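Local coordinates for penicillin-binding protein 2B (Streptococcus pneumoniae, PDB 2WAD), which probably acts as a transpeptidase that forms peptide cross-links between the glycan strands of cell-wall peptidoglycan, and binds penicillin, at residues R60-D65 against W221-L226; K69-N74 against S232-V237; N307-I312 against G557-L562. All coordinates share one frame; numbering follows the deposited sequence.

Contact 1 of 3, residues R60-D65 against W221-L226. Unlike the reference sequence in segment 221-226: I225 (reference Val).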
# COMPACT_ATOMS: atom_id res chain seq x y z
N ARG A 60 -16.75 -12.13 2.94
CA ARG A 60 -15.88 -11.15 2.28
C ARG A 60 -15.50 -11.65 0.89
O ARG A 60 -15.30 -12.85 0.70
CB ARG A 60 -14.62 -10.91 3.12
CG ARG A 60 -13.84 -9.65 2.72
CD ARG A 60 -12.67 -9.36 3.65
NE ARG A 60 -12.00 -8.10 3.35
CZ ARG A 60 -12.42 -6.90 3.72
NH1 ARG A 60 -13.55 -6.80 4.43
NH2 ARG A 60 -11.73 -5.82 3.39
N GLY A 61 -15.45 -10.73 -0.07
CA GLY A 61 -14.90 -11.05 -1.38
C GLY A 61 -13.42 -11.41 -1.25
O GLY A 61 -12.80 -11.18 -0.21
N GLU A 62 -12.86 -11.98 -2.31
CA GLU A 62 -11.48 -12.47 -2.25
C GLU A 62 -10.58 -11.81 -3.27
O GLU A 62 -11.05 -11.05 -4.13
CB GLU A 62 -11.46 -13.99 -2.37
CG GLU A 62 -11.81 -14.71 -1.08
CD GLU A 62 -12.33 -16.12 -1.30
OE1 GLU A 62 -12.29 -16.96 -0.37
OE2 GLU A 62 -12.82 -16.40 -2.42
N ILE A 63 -9.28 -12.11 -3.18
CA ILE A 63 -8.23 -11.42 -3.92
C ILE A 63 -7.47 -12.43 -4.79
O ILE A 63 -6.98 -13.43 -4.29
CB ILE A 63 -7.19 -10.79 -2.96
CG1 ILE A 63 -7.85 -10.14 -1.73
CG2 ILE A 63 -6.24 -9.87 -3.70
CD1 ILE A 63 -8.38 -8.76 -1.96
N TYR A 64 -7.34 -12.11 -6.07
CA TYR A 64 -6.75 -13.00 -7.04
C TYR A 64 -5.62 -12.33 -7.78
O TYR A 64 -5.63 -11.10 -7.99
CB TYR A 64 -7.81 -13.47 -8.03
CG TYR A 64 -8.90 -14.31 -7.39
CD1 TYR A 64 -8.79 -15.69 -7.32
CD2 TYR A 64 -10.05 -13.71 -6.85
CE1 TYR A 64 -9.79 -16.48 -6.73
CE2 TYR A 64 -11.04 -14.47 -6.27
CZ TYR A 64 -10.90 -15.86 -6.21
OH TYR A 64 -11.88 -16.64 -5.64
N ASP A 65 -4.62 -13.11 -8.18
CA ASP A 65 -3.56 -12.56 -9.02
C ASP A 65 -4.07 -12.56 -10.45
O ASP A 65 -5.18 -13.02 -10.72
CB ASP A 65 -2.24 -13.31 -8.82
CG ASP A 65 -2.05 -14.49 -9.78
OD1 ASP A 65 -0.88 -14.87 -10.02
OD2 ASP A 65 -3.03 -15.04 -10.30
N TRP A 221 -16.40 -17.58 9.91
CA TRP A 221 -15.18 -17.53 9.10
C TRP A 221 -13.94 -16.97 9.80
O TRP A 221 -14.02 -16.05 10.62
CB TRP A 221 -15.31 -16.66 7.84
CG TRP A 221 -16.48 -16.94 6.99
CD1 TRP A 221 -16.61 -17.93 6.07
CD2 TRP A 221 -17.70 -16.20 6.97
NE1 TRP A 221 -17.85 -17.87 5.49
CE2 TRP A 221 -18.54 -16.81 6.02
CE3 TRP A 221 -18.16 -15.08 7.67
CZ2 TRP A 221 -19.83 -16.34 5.76
CZ3 TRP A 221 -19.44 -14.61 7.41
CH2 TRP A 221 -20.26 -15.24 6.46
N ASP A 222 -12.79 -17.52 9.42
CA ASP A 222 -11.54 -16.79 9.58
C ASP A 222 -11.12 -16.37 8.18
O ASP A 222 -11.49 -17.00 7.18
CB ASP A 222 -10.47 -17.67 10.25
CG ASP A 222 -10.82 -18.01 11.69
OD1 ASP A 222 -10.95 -17.08 12.51
OD2 ASP A 222 -10.98 -19.22 12.00
N ARG A 223 -10.39 -15.28 8.10
CA ARG A 223 -9.82 -14.86 6.84
C ARG A 223 -8.34 -15.20 6.92
O ARG A 223 -7.65 -14.74 7.83
CB ARG A 223 -10.00 -13.35 6.70
CG ARG A 223 -9.24 -12.70 5.56
CD ARG A 223 -9.94 -12.95 4.24
NE ARG A 223 -9.73 -11.85 3.30
CZ ARG A 223 -10.56 -11.60 2.29
NH1 ARG A 223 -11.63 -12.36 2.10
NH2 ARG A 223 -10.33 -10.58 1.48
N LYS A 224 -7.85 -16.01 5.98
CA LYS A 224 -6.41 -16.23 5.91
C LYS A 224 -5.69 -15.77 4.64
O LYS A 224 -6.25 -15.82 3.55
CB LYS A 224 -6.03 -17.65 6.37
CG LYS A 224 -5.95 -18.70 5.30
CD LYS A 224 -5.22 -19.91 5.86
CE LYS A 224 -5.97 -21.19 5.54
NZ LYS A 224 -5.97 -21.43 4.07
N ILE A 225 -4.46 -15.29 4.81
CA ILE A 225 -3.58 -14.87 3.72
C ILE A 225 -2.68 -16.05 3.35
O ILE A 225 -1.95 -16.54 4.20
CB ILE A 225 -2.68 -13.70 4.16
CG1 ILE A 225 -3.55 -12.57 4.72
CG2 ILE A 225 -1.89 -13.17 2.98
CD1 ILE A 225 -2.99 -11.86 5.93
N LEU A 226 -2.75 -16.51 2.10
CA LEU A 226 -1.93 -17.64 1.68
C LEU A 226 -0.46 -17.25 1.56
O LEU A 226 -0.14 -16.07 1.36
CB LEU A 226 -2.42 -18.21 0.35
CG LEU A 226 -3.91 -18.53 0.24
CD1 LEU A 226 -4.26 -18.93 -1.18
CD2 LEU A 226 -4.28 -19.65 1.20

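Contact 2 of 3, residues K69-N74 against S232-V237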
# COMPACT_ATOMS: atom_id res chain seq x y z
N LYS A 69 -5.04 -17.14 -9.62
CA LYS A 69 -4.68 -17.82 -8.38
C LYS A 69 -5.15 -17.00 -7.18
O LYS A 69 -4.98 -15.77 -7.16
CB LYS A 69 -3.17 -18.05 -8.31
CG LYS A 69 -2.55 -18.57 -9.60
CD LYS A 69 -2.43 -20.09 -9.63
CE LYS A 69 -1.52 -20.56 -10.77
NZ LYS A 69 -1.86 -21.95 -11.22
N PRO A 70 -5.73 -17.67 -6.17
CA PRO A 70 -6.18 -16.95 -4.98
C PRO A 70 -4.99 -16.50 -4.14
O PRO A 70 -3.97 -17.18 -4.08
CB PRO A 70 -7.01 -17.98 -4.22
CG PRO A 70 -6.59 -19.32 -4.76
CD PRO A 70 -6.09 -19.10 -6.15
N LEU A 71 -5.13 -15.34 -3.51
CA LEU A 71 -4.13 -14.85 -2.59
C LEU A 71 -4.58 -14.94 -1.14
O LEU A 71 -3.77 -14.82 -0.23
CB LEU A 71 -3.77 -13.41 -2.93
CG LEU A 71 -3.30 -13.22 -4.37
CD1 LEU A 71 -2.92 -11.74 -4.54
CD2 LEU A 71 -2.10 -14.14 -4.65
N VAL A 72 -5.88 -15.12 -0.93
CA VAL A 72 -6.44 -15.26 0.41
C VAL A 72 -7.47 -16.39 0.45
O VAL A 72 -7.72 -17.07 -0.54
CB VAL A 72 -7.19 -14.01 0.86
CG1 VAL A 72 -6.24 -12.83 0.95
CG2 VAL A 72 -8.36 -13.74 -0.06
N GLU A 73 -8.08 -16.56 1.61
CA GLU A 73 -8.90 -17.74 1.87
C GLU A 73 -9.93 -17.38 2.92
O GLU A 73 -9.59 -16.79 3.94
CB GLU A 73 -8.02 -18.85 2.44
CG GLU A 73 -8.71 -20.19 2.57
CD GLU A 73 -8.42 -21.05 1.37
OE1 GLU A 73 -8.44 -20.49 0.24
OE2 GLU A 73 -8.14 -22.26 1.54
N ASN A 74 -11.18 -17.73 2.66
CA ASN A 74 -12.23 -17.66 3.67
C ASN A 74 -12.45 -19.06 4.23
O ASN A 74 -12.93 -19.94 3.52
CB ASN A 74 -13.53 -17.13 3.07
CG ASN A 74 -13.52 -15.63 2.90
OD1 ASN A 74 -12.83 -14.92 3.62
ND2 ASN A 74 -14.31 -15.13 1.96
N SER A 232 2.45 -9.65 1.55
CA SER A 232 2.65 -8.37 2.26
C SER A 232 1.73 -7.26 1.76
O SER A 232 1.38 -6.34 2.52
CB SER A 232 4.11 -7.93 2.11
OG SER A 232 4.53 -7.98 0.75
N ILE A 233 1.33 -7.33 0.50
CA ILE A 233 0.59 -6.28 -0.15
C ILE A 233 -0.92 -6.48 -0.01
O ILE A 233 -1.70 -5.53 -0.15
CB ILE A 233 1.03 -6.20 -1.61
CG1 ILE A 233 2.42 -5.54 -1.70
CG2 ILE A 233 0.01 -5.48 -2.47
CD1 ILE A 233 3.14 -5.80 -3.01
N VAL A 234 -1.34 -7.71 0.30
CA VAL A 234 -2.75 -8.01 0.47
C VAL A 234 -3.35 -7.24 1.65
O VAL A 234 -4.39 -6.63 1.47
CB VAL A 234 -3.03 -9.53 0.64
CG1 VAL A 234 -4.45 -9.78 1.14
CG2 VAL A 234 -2.78 -10.29 -0.67
N GLY A 235 -2.71 -7.28 2.82
CA GLY A 235 -3.16 -6.57 4.01
C GLY A 235 -3.87 -7.49 4.98
O GLY A 235 -3.97 -8.70 4.75
N SER A 236 -4.39 -6.94 6.07
CA SER A 236 -5.14 -7.76 7.02
C SER A 236 -6.59 -7.30 7.19
O SER A 236 -6.97 -6.20 6.77
CB SER A 236 -4.43 -7.79 8.38
OG SER A 236 -4.08 -6.46 8.77
N VAL A 237 -7.39 -8.16 7.80
CA VAL A 237 -8.78 -7.85 8.13
C VAL A 237 -8.94 -7.99 9.64
O VAL A 237 -8.33 -8.87 10.25
CB VAL A 237 -9.74 -8.84 7.41
CG1 VAL A 237 -11.18 -8.46 7.65
CG2 VAL A 237 -9.47 -8.83 5.92

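Contact 3 of 3, residues N307-I312 against G557-L562. Unlike the reference sequence in segment 557-562: E561 (reference Asp).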
# COMPACT_ATOMS: atom_id res chain seq x y z
N ASN A 307 -15.02 -9.62 -5.82
CA ASN A 307 -13.62 -10.00 -5.84
C ASN A 307 -12.84 -8.97 -6.64
O ASN A 307 -13.41 -8.33 -7.53
CB ASN A 307 -13.44 -11.39 -6.47
CG ASN A 307 -14.38 -12.43 -5.88
OD1 ASN A 307 -15.33 -12.86 -6.54
ND2 ASN A 307 -14.13 -12.83 -4.64
N ILE A 308 -11.56 -8.79 -6.31
CA ILE A 308 -10.67 -8.00 -7.14
C ILE A 308 -9.61 -8.93 -7.71
O ILE A 308 -9.15 -9.85 -7.02
CB ILE A 308 -9.98 -6.86 -6.34
CG1 ILE A 308 -9.27 -7.42 -5.10
CG2 ILE A 308 -11.00 -5.80 -5.94
CD1 ILE A 308 -8.35 -6.44 -4.38
N LYS A 309 -9.24 -8.69 -8.97
CA LYS A 309 -8.14 -9.37 -9.64
C LYS A 309 -7.00 -8.37 -9.86
O LYS A 309 -7.20 -7.30 -10.43
CB LYS A 309 -8.62 -9.97 -10.96
CG LYS A 309 -7.55 -10.66 -11.81
CD LYS A 309 -8.16 -11.62 -12.86
CE LYS A 309 -8.36 -10.95 -14.22
NZ LYS A 309 -8.40 -11.90 -15.38
N LEU A 310 -5.81 -8.73 -9.39
CA LEU A 310 -4.65 -7.84 -9.52
C LEU A 310 -4.06 -7.83 -10.92
O LEU A 310 -4.33 -8.70 -11.74
CB LEU A 310 -3.55 -8.20 -8.54
CG LEU A 310 -3.99 -8.50 -7.11
CD1 LEU A 310 -2.74 -8.63 -6.25
CD2 LEU A 310 -4.94 -7.41 -6.62
N THR A 311 -3.24 -6.82 -11.16
CA THR A 311 -2.55 -6.65 -12.43
C THR A 311 -1.27 -7.47 -12.39
O THR A 311 -0.68 -7.71 -13.44
CB THR A 311 -2.15 -5.18 -12.64
OG1 THR A 311 -1.42 -4.72 -11.49
CG2 THR A 311 -3.38 -4.28 -12.80
N ILE A 312 -0.84 -7.87 -11.20
CA ILE A 312 0.41 -8.61 -11.04
C ILE A 312 0.21 -10.10 -11.16
O ILE A 312 -0.70 -10.67 -10.56
CB ILE A 312 1.08 -8.38 -9.66
CG1 ILE A 312 1.34 -6.88 -9.40
CG2 ILE A 312 2.38 -9.19 -9.57
CD1 ILE A 312 1.63 -6.56 -7.96
N GLY A 557 -18.56 -19.90 -5.81
CA GLY A 557 -18.03 -18.84 -4.95
C GLY A 557 -16.65 -18.32 -5.30
O GLY A 557 -16.12 -17.44 -4.62
N GLY A 558 -16.05 -18.85 -6.37
CA GLY A 558 -14.74 -18.39 -6.82
C GLY A 558 -14.78 -17.26 -7.83
O GLY A 558 -15.84 -16.69 -8.09
N LEU A 559 -13.63 -16.91 -8.40
CA LEU A 559 -13.54 -15.80 -9.34
C LEU A 559 -14.58 -15.99 -10.43
O LEU A 559 -14.53 -16.98 -11.15
CB LEU A 559 -12.15 -15.76 -9.99
CG LEU A 559 -11.38 -14.46 -10.25
CD1 LEU A 559 -10.59 -14.53 -11.56
CD2 LEU A 559 -12.22 -13.19 -10.13
N GLY A 560 -15.52 -15.06 -10.55
CA GLY A 560 -16.58 -15.18 -11.55
C GLY A 560 -16.32 -14.27 -12.73
O GLY A 560 -15.23 -14.27 -13.29
N GLU A 561 -17.31 -13.47 -13.10
CA GLU A 561 -17.18 -12.62 -14.28
C GLU A 561 -17.00 -11.12 -14.04
O GLU A 561 -17.42 -10.60 -13.01
CB GLU A 561 -18.37 -12.87 -15.21
CG GLU A 561 -18.01 -12.69 -16.67
CD GLU A 561 -19.13 -13.11 -17.60
OE1 GLU A 561 -20.13 -13.71 -17.13
OE2 GLU A 561 -19.01 -12.81 -18.81
N LEU A 562 -16.39 -10.43 -15.00
CA LEU A 562 -16.09 -9.00 -14.89
C LEU A 562 -17.27 -8.10 -14.53
O LEU A 562 -18.24 -8.00 -15.28
CB LEU A 562 -15.43 -8.49 -16.17
CG LEU A 562 -14.99 -7.02 -16.13
CD1 LEU A 562 -13.95 -6.73 -15.05
CD2 LEU A 562 -14.50 -6.52 -17.48

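Contact 1 of 3, residues R60-D65 against W221-L226
R60 leaves the backbone with CG opposite its main-chain N (chi1 -164°) and runs on extended to NE, whereas R223 bends at chi2 (77°) and chi3; the two side chains cross at about a right angle. Together they tie strand 215-225, an outer strand of a three-stranded antiparallel sheet in the dimerisation domain, to the loop that leads into strand 63-64. Over one face of the R223 guanidinium, R60 CD sits above the centre, 3.4 Å from R223 CZ. At the edge, NH1 and NH2 both turn to a single acceptor, the carbonyl of G61, which lies in the guanidinium plane, and this end-on grip fixes the rotation of the group.

The two guanidinium planes stand 80° apart and therefore do not stack, yet R60 NE is 3.5 Å from R223 NH2. E269 probably makes this closeness of like charges tolerable, since its carboxylate forms salt bridges with NE of both arginines; E273 takes R60 NH2 as well. R223 NH1 is shared with N74 OD1. The bond from R223 NH1 to G61 O, at 2.8 Å, is shorter than the one from R223 NH2 to the same oxygen, at 3.1 Å.

Contact 2 of 3, residues K69-N74 against S232-V237
At the point where the short, weakly bonded helix 231-234 gives way to an extended chain, V234 faces L71 and V72 at the start of strand 72-83. The CA atoms nearest each other are those of L71 and V234, 7.6 Å apart, and no hydrogen bond crosses. The contact is made by aliphatic carbon alone, with the two branches of V234 dividing the work. One methyl, CG1, meets its counterpart on V72 at 3.5 Å (V234 CG1 to V72 CG1). The other, CG2, lies 4.0 Å from L71 CB and almost as close to L71 CD1, so it rests on both the root and one tip of the leucine.

This valine joins the helical region to the inner strand of the three-stranded antiparallel sheet of the dimerisation domain, in which strand 72-83 runs between strands 189-191 and 215-225. A chi1 of 166° sets V234 CG1 opposite the backbone N and leaves CG2 beside it, which spreads the methyls over two neighbouring residues. V72 and V234 also both touch E269 of helix 267-271, while L71 and V72 lean on I63 of strand 63-64, and all three touching side chains are buried. The chain turns away directly after V234 because G235, with a positive phi of 101°, leaves helical geometry.

Contact 3 of 3, residues N307-I312 against G557-L562
The CA atoms nearest each other here are those of N307 and L559, 6.8 Å apart, although strands 307-310 and 559-565 are not neighbours in their sheet and exchange no hydrogen bonds. L559 bridges the gap with its isobutyl group. Its CB does not point directly at the other segment, but the methyls beyond it extend to N307 and K309, two residues apart on the same strand. CD1 of L559 lies 4.0 Å from CD of K309, where the two side chains cross at about a right angle. The second methyl, CD2 of L559, is 4.3 Å from N307 CB, a looser approach.

K309 offers the apolar middle of its chain and not its charge. With chi1 at 177° its CG is carried opposite the main-chain N, and the chain stays stretched to CD, the atom that touches the leucine; the turn about CG-CD (chi3 94°) then swings CE off that line. Y551 of the intervening strand 547-553 touches both K309 and L559, while Y64 of strand 63-64 reaches N307 and L559; the leucine is thus packed among residues from three other strands. Ahead of it, the glycine turn is held by polar contacts: N554 OD1 accepts a hydrogen bond from G558 N, and K304 NZ bonds to G557 O.

The turn connects strands 547-553 and 559-565 as a beta hairpin, whose second strand forms one border of a mixed four-stranded sheet, with strand 63-64 at the other border.

How the contacts relate
Contacts 1 and 2 are nearly one site, with centres about 5 Å apart, whereas the centre of contact 3 lies about 12 Å from the first and 13 Å from the second. Contacts 1 and 2 alternate along the chain, and both reach the three-stranded sheet in which strands 72-83 and 215-225 are neighbours; contact 3 follows later. Strand 63-64 connects the groups: its Y64 probably pairs with I308 and L310 of strand 307-310 through the backbone, and I63 O with L71 N. Contacts 1 and 2 thus knit the dimerisation region together, while strand 63-64, paired with strand 307-310, ties it to the sheet that holds the transpeptidase-domain hairpin of contact 3.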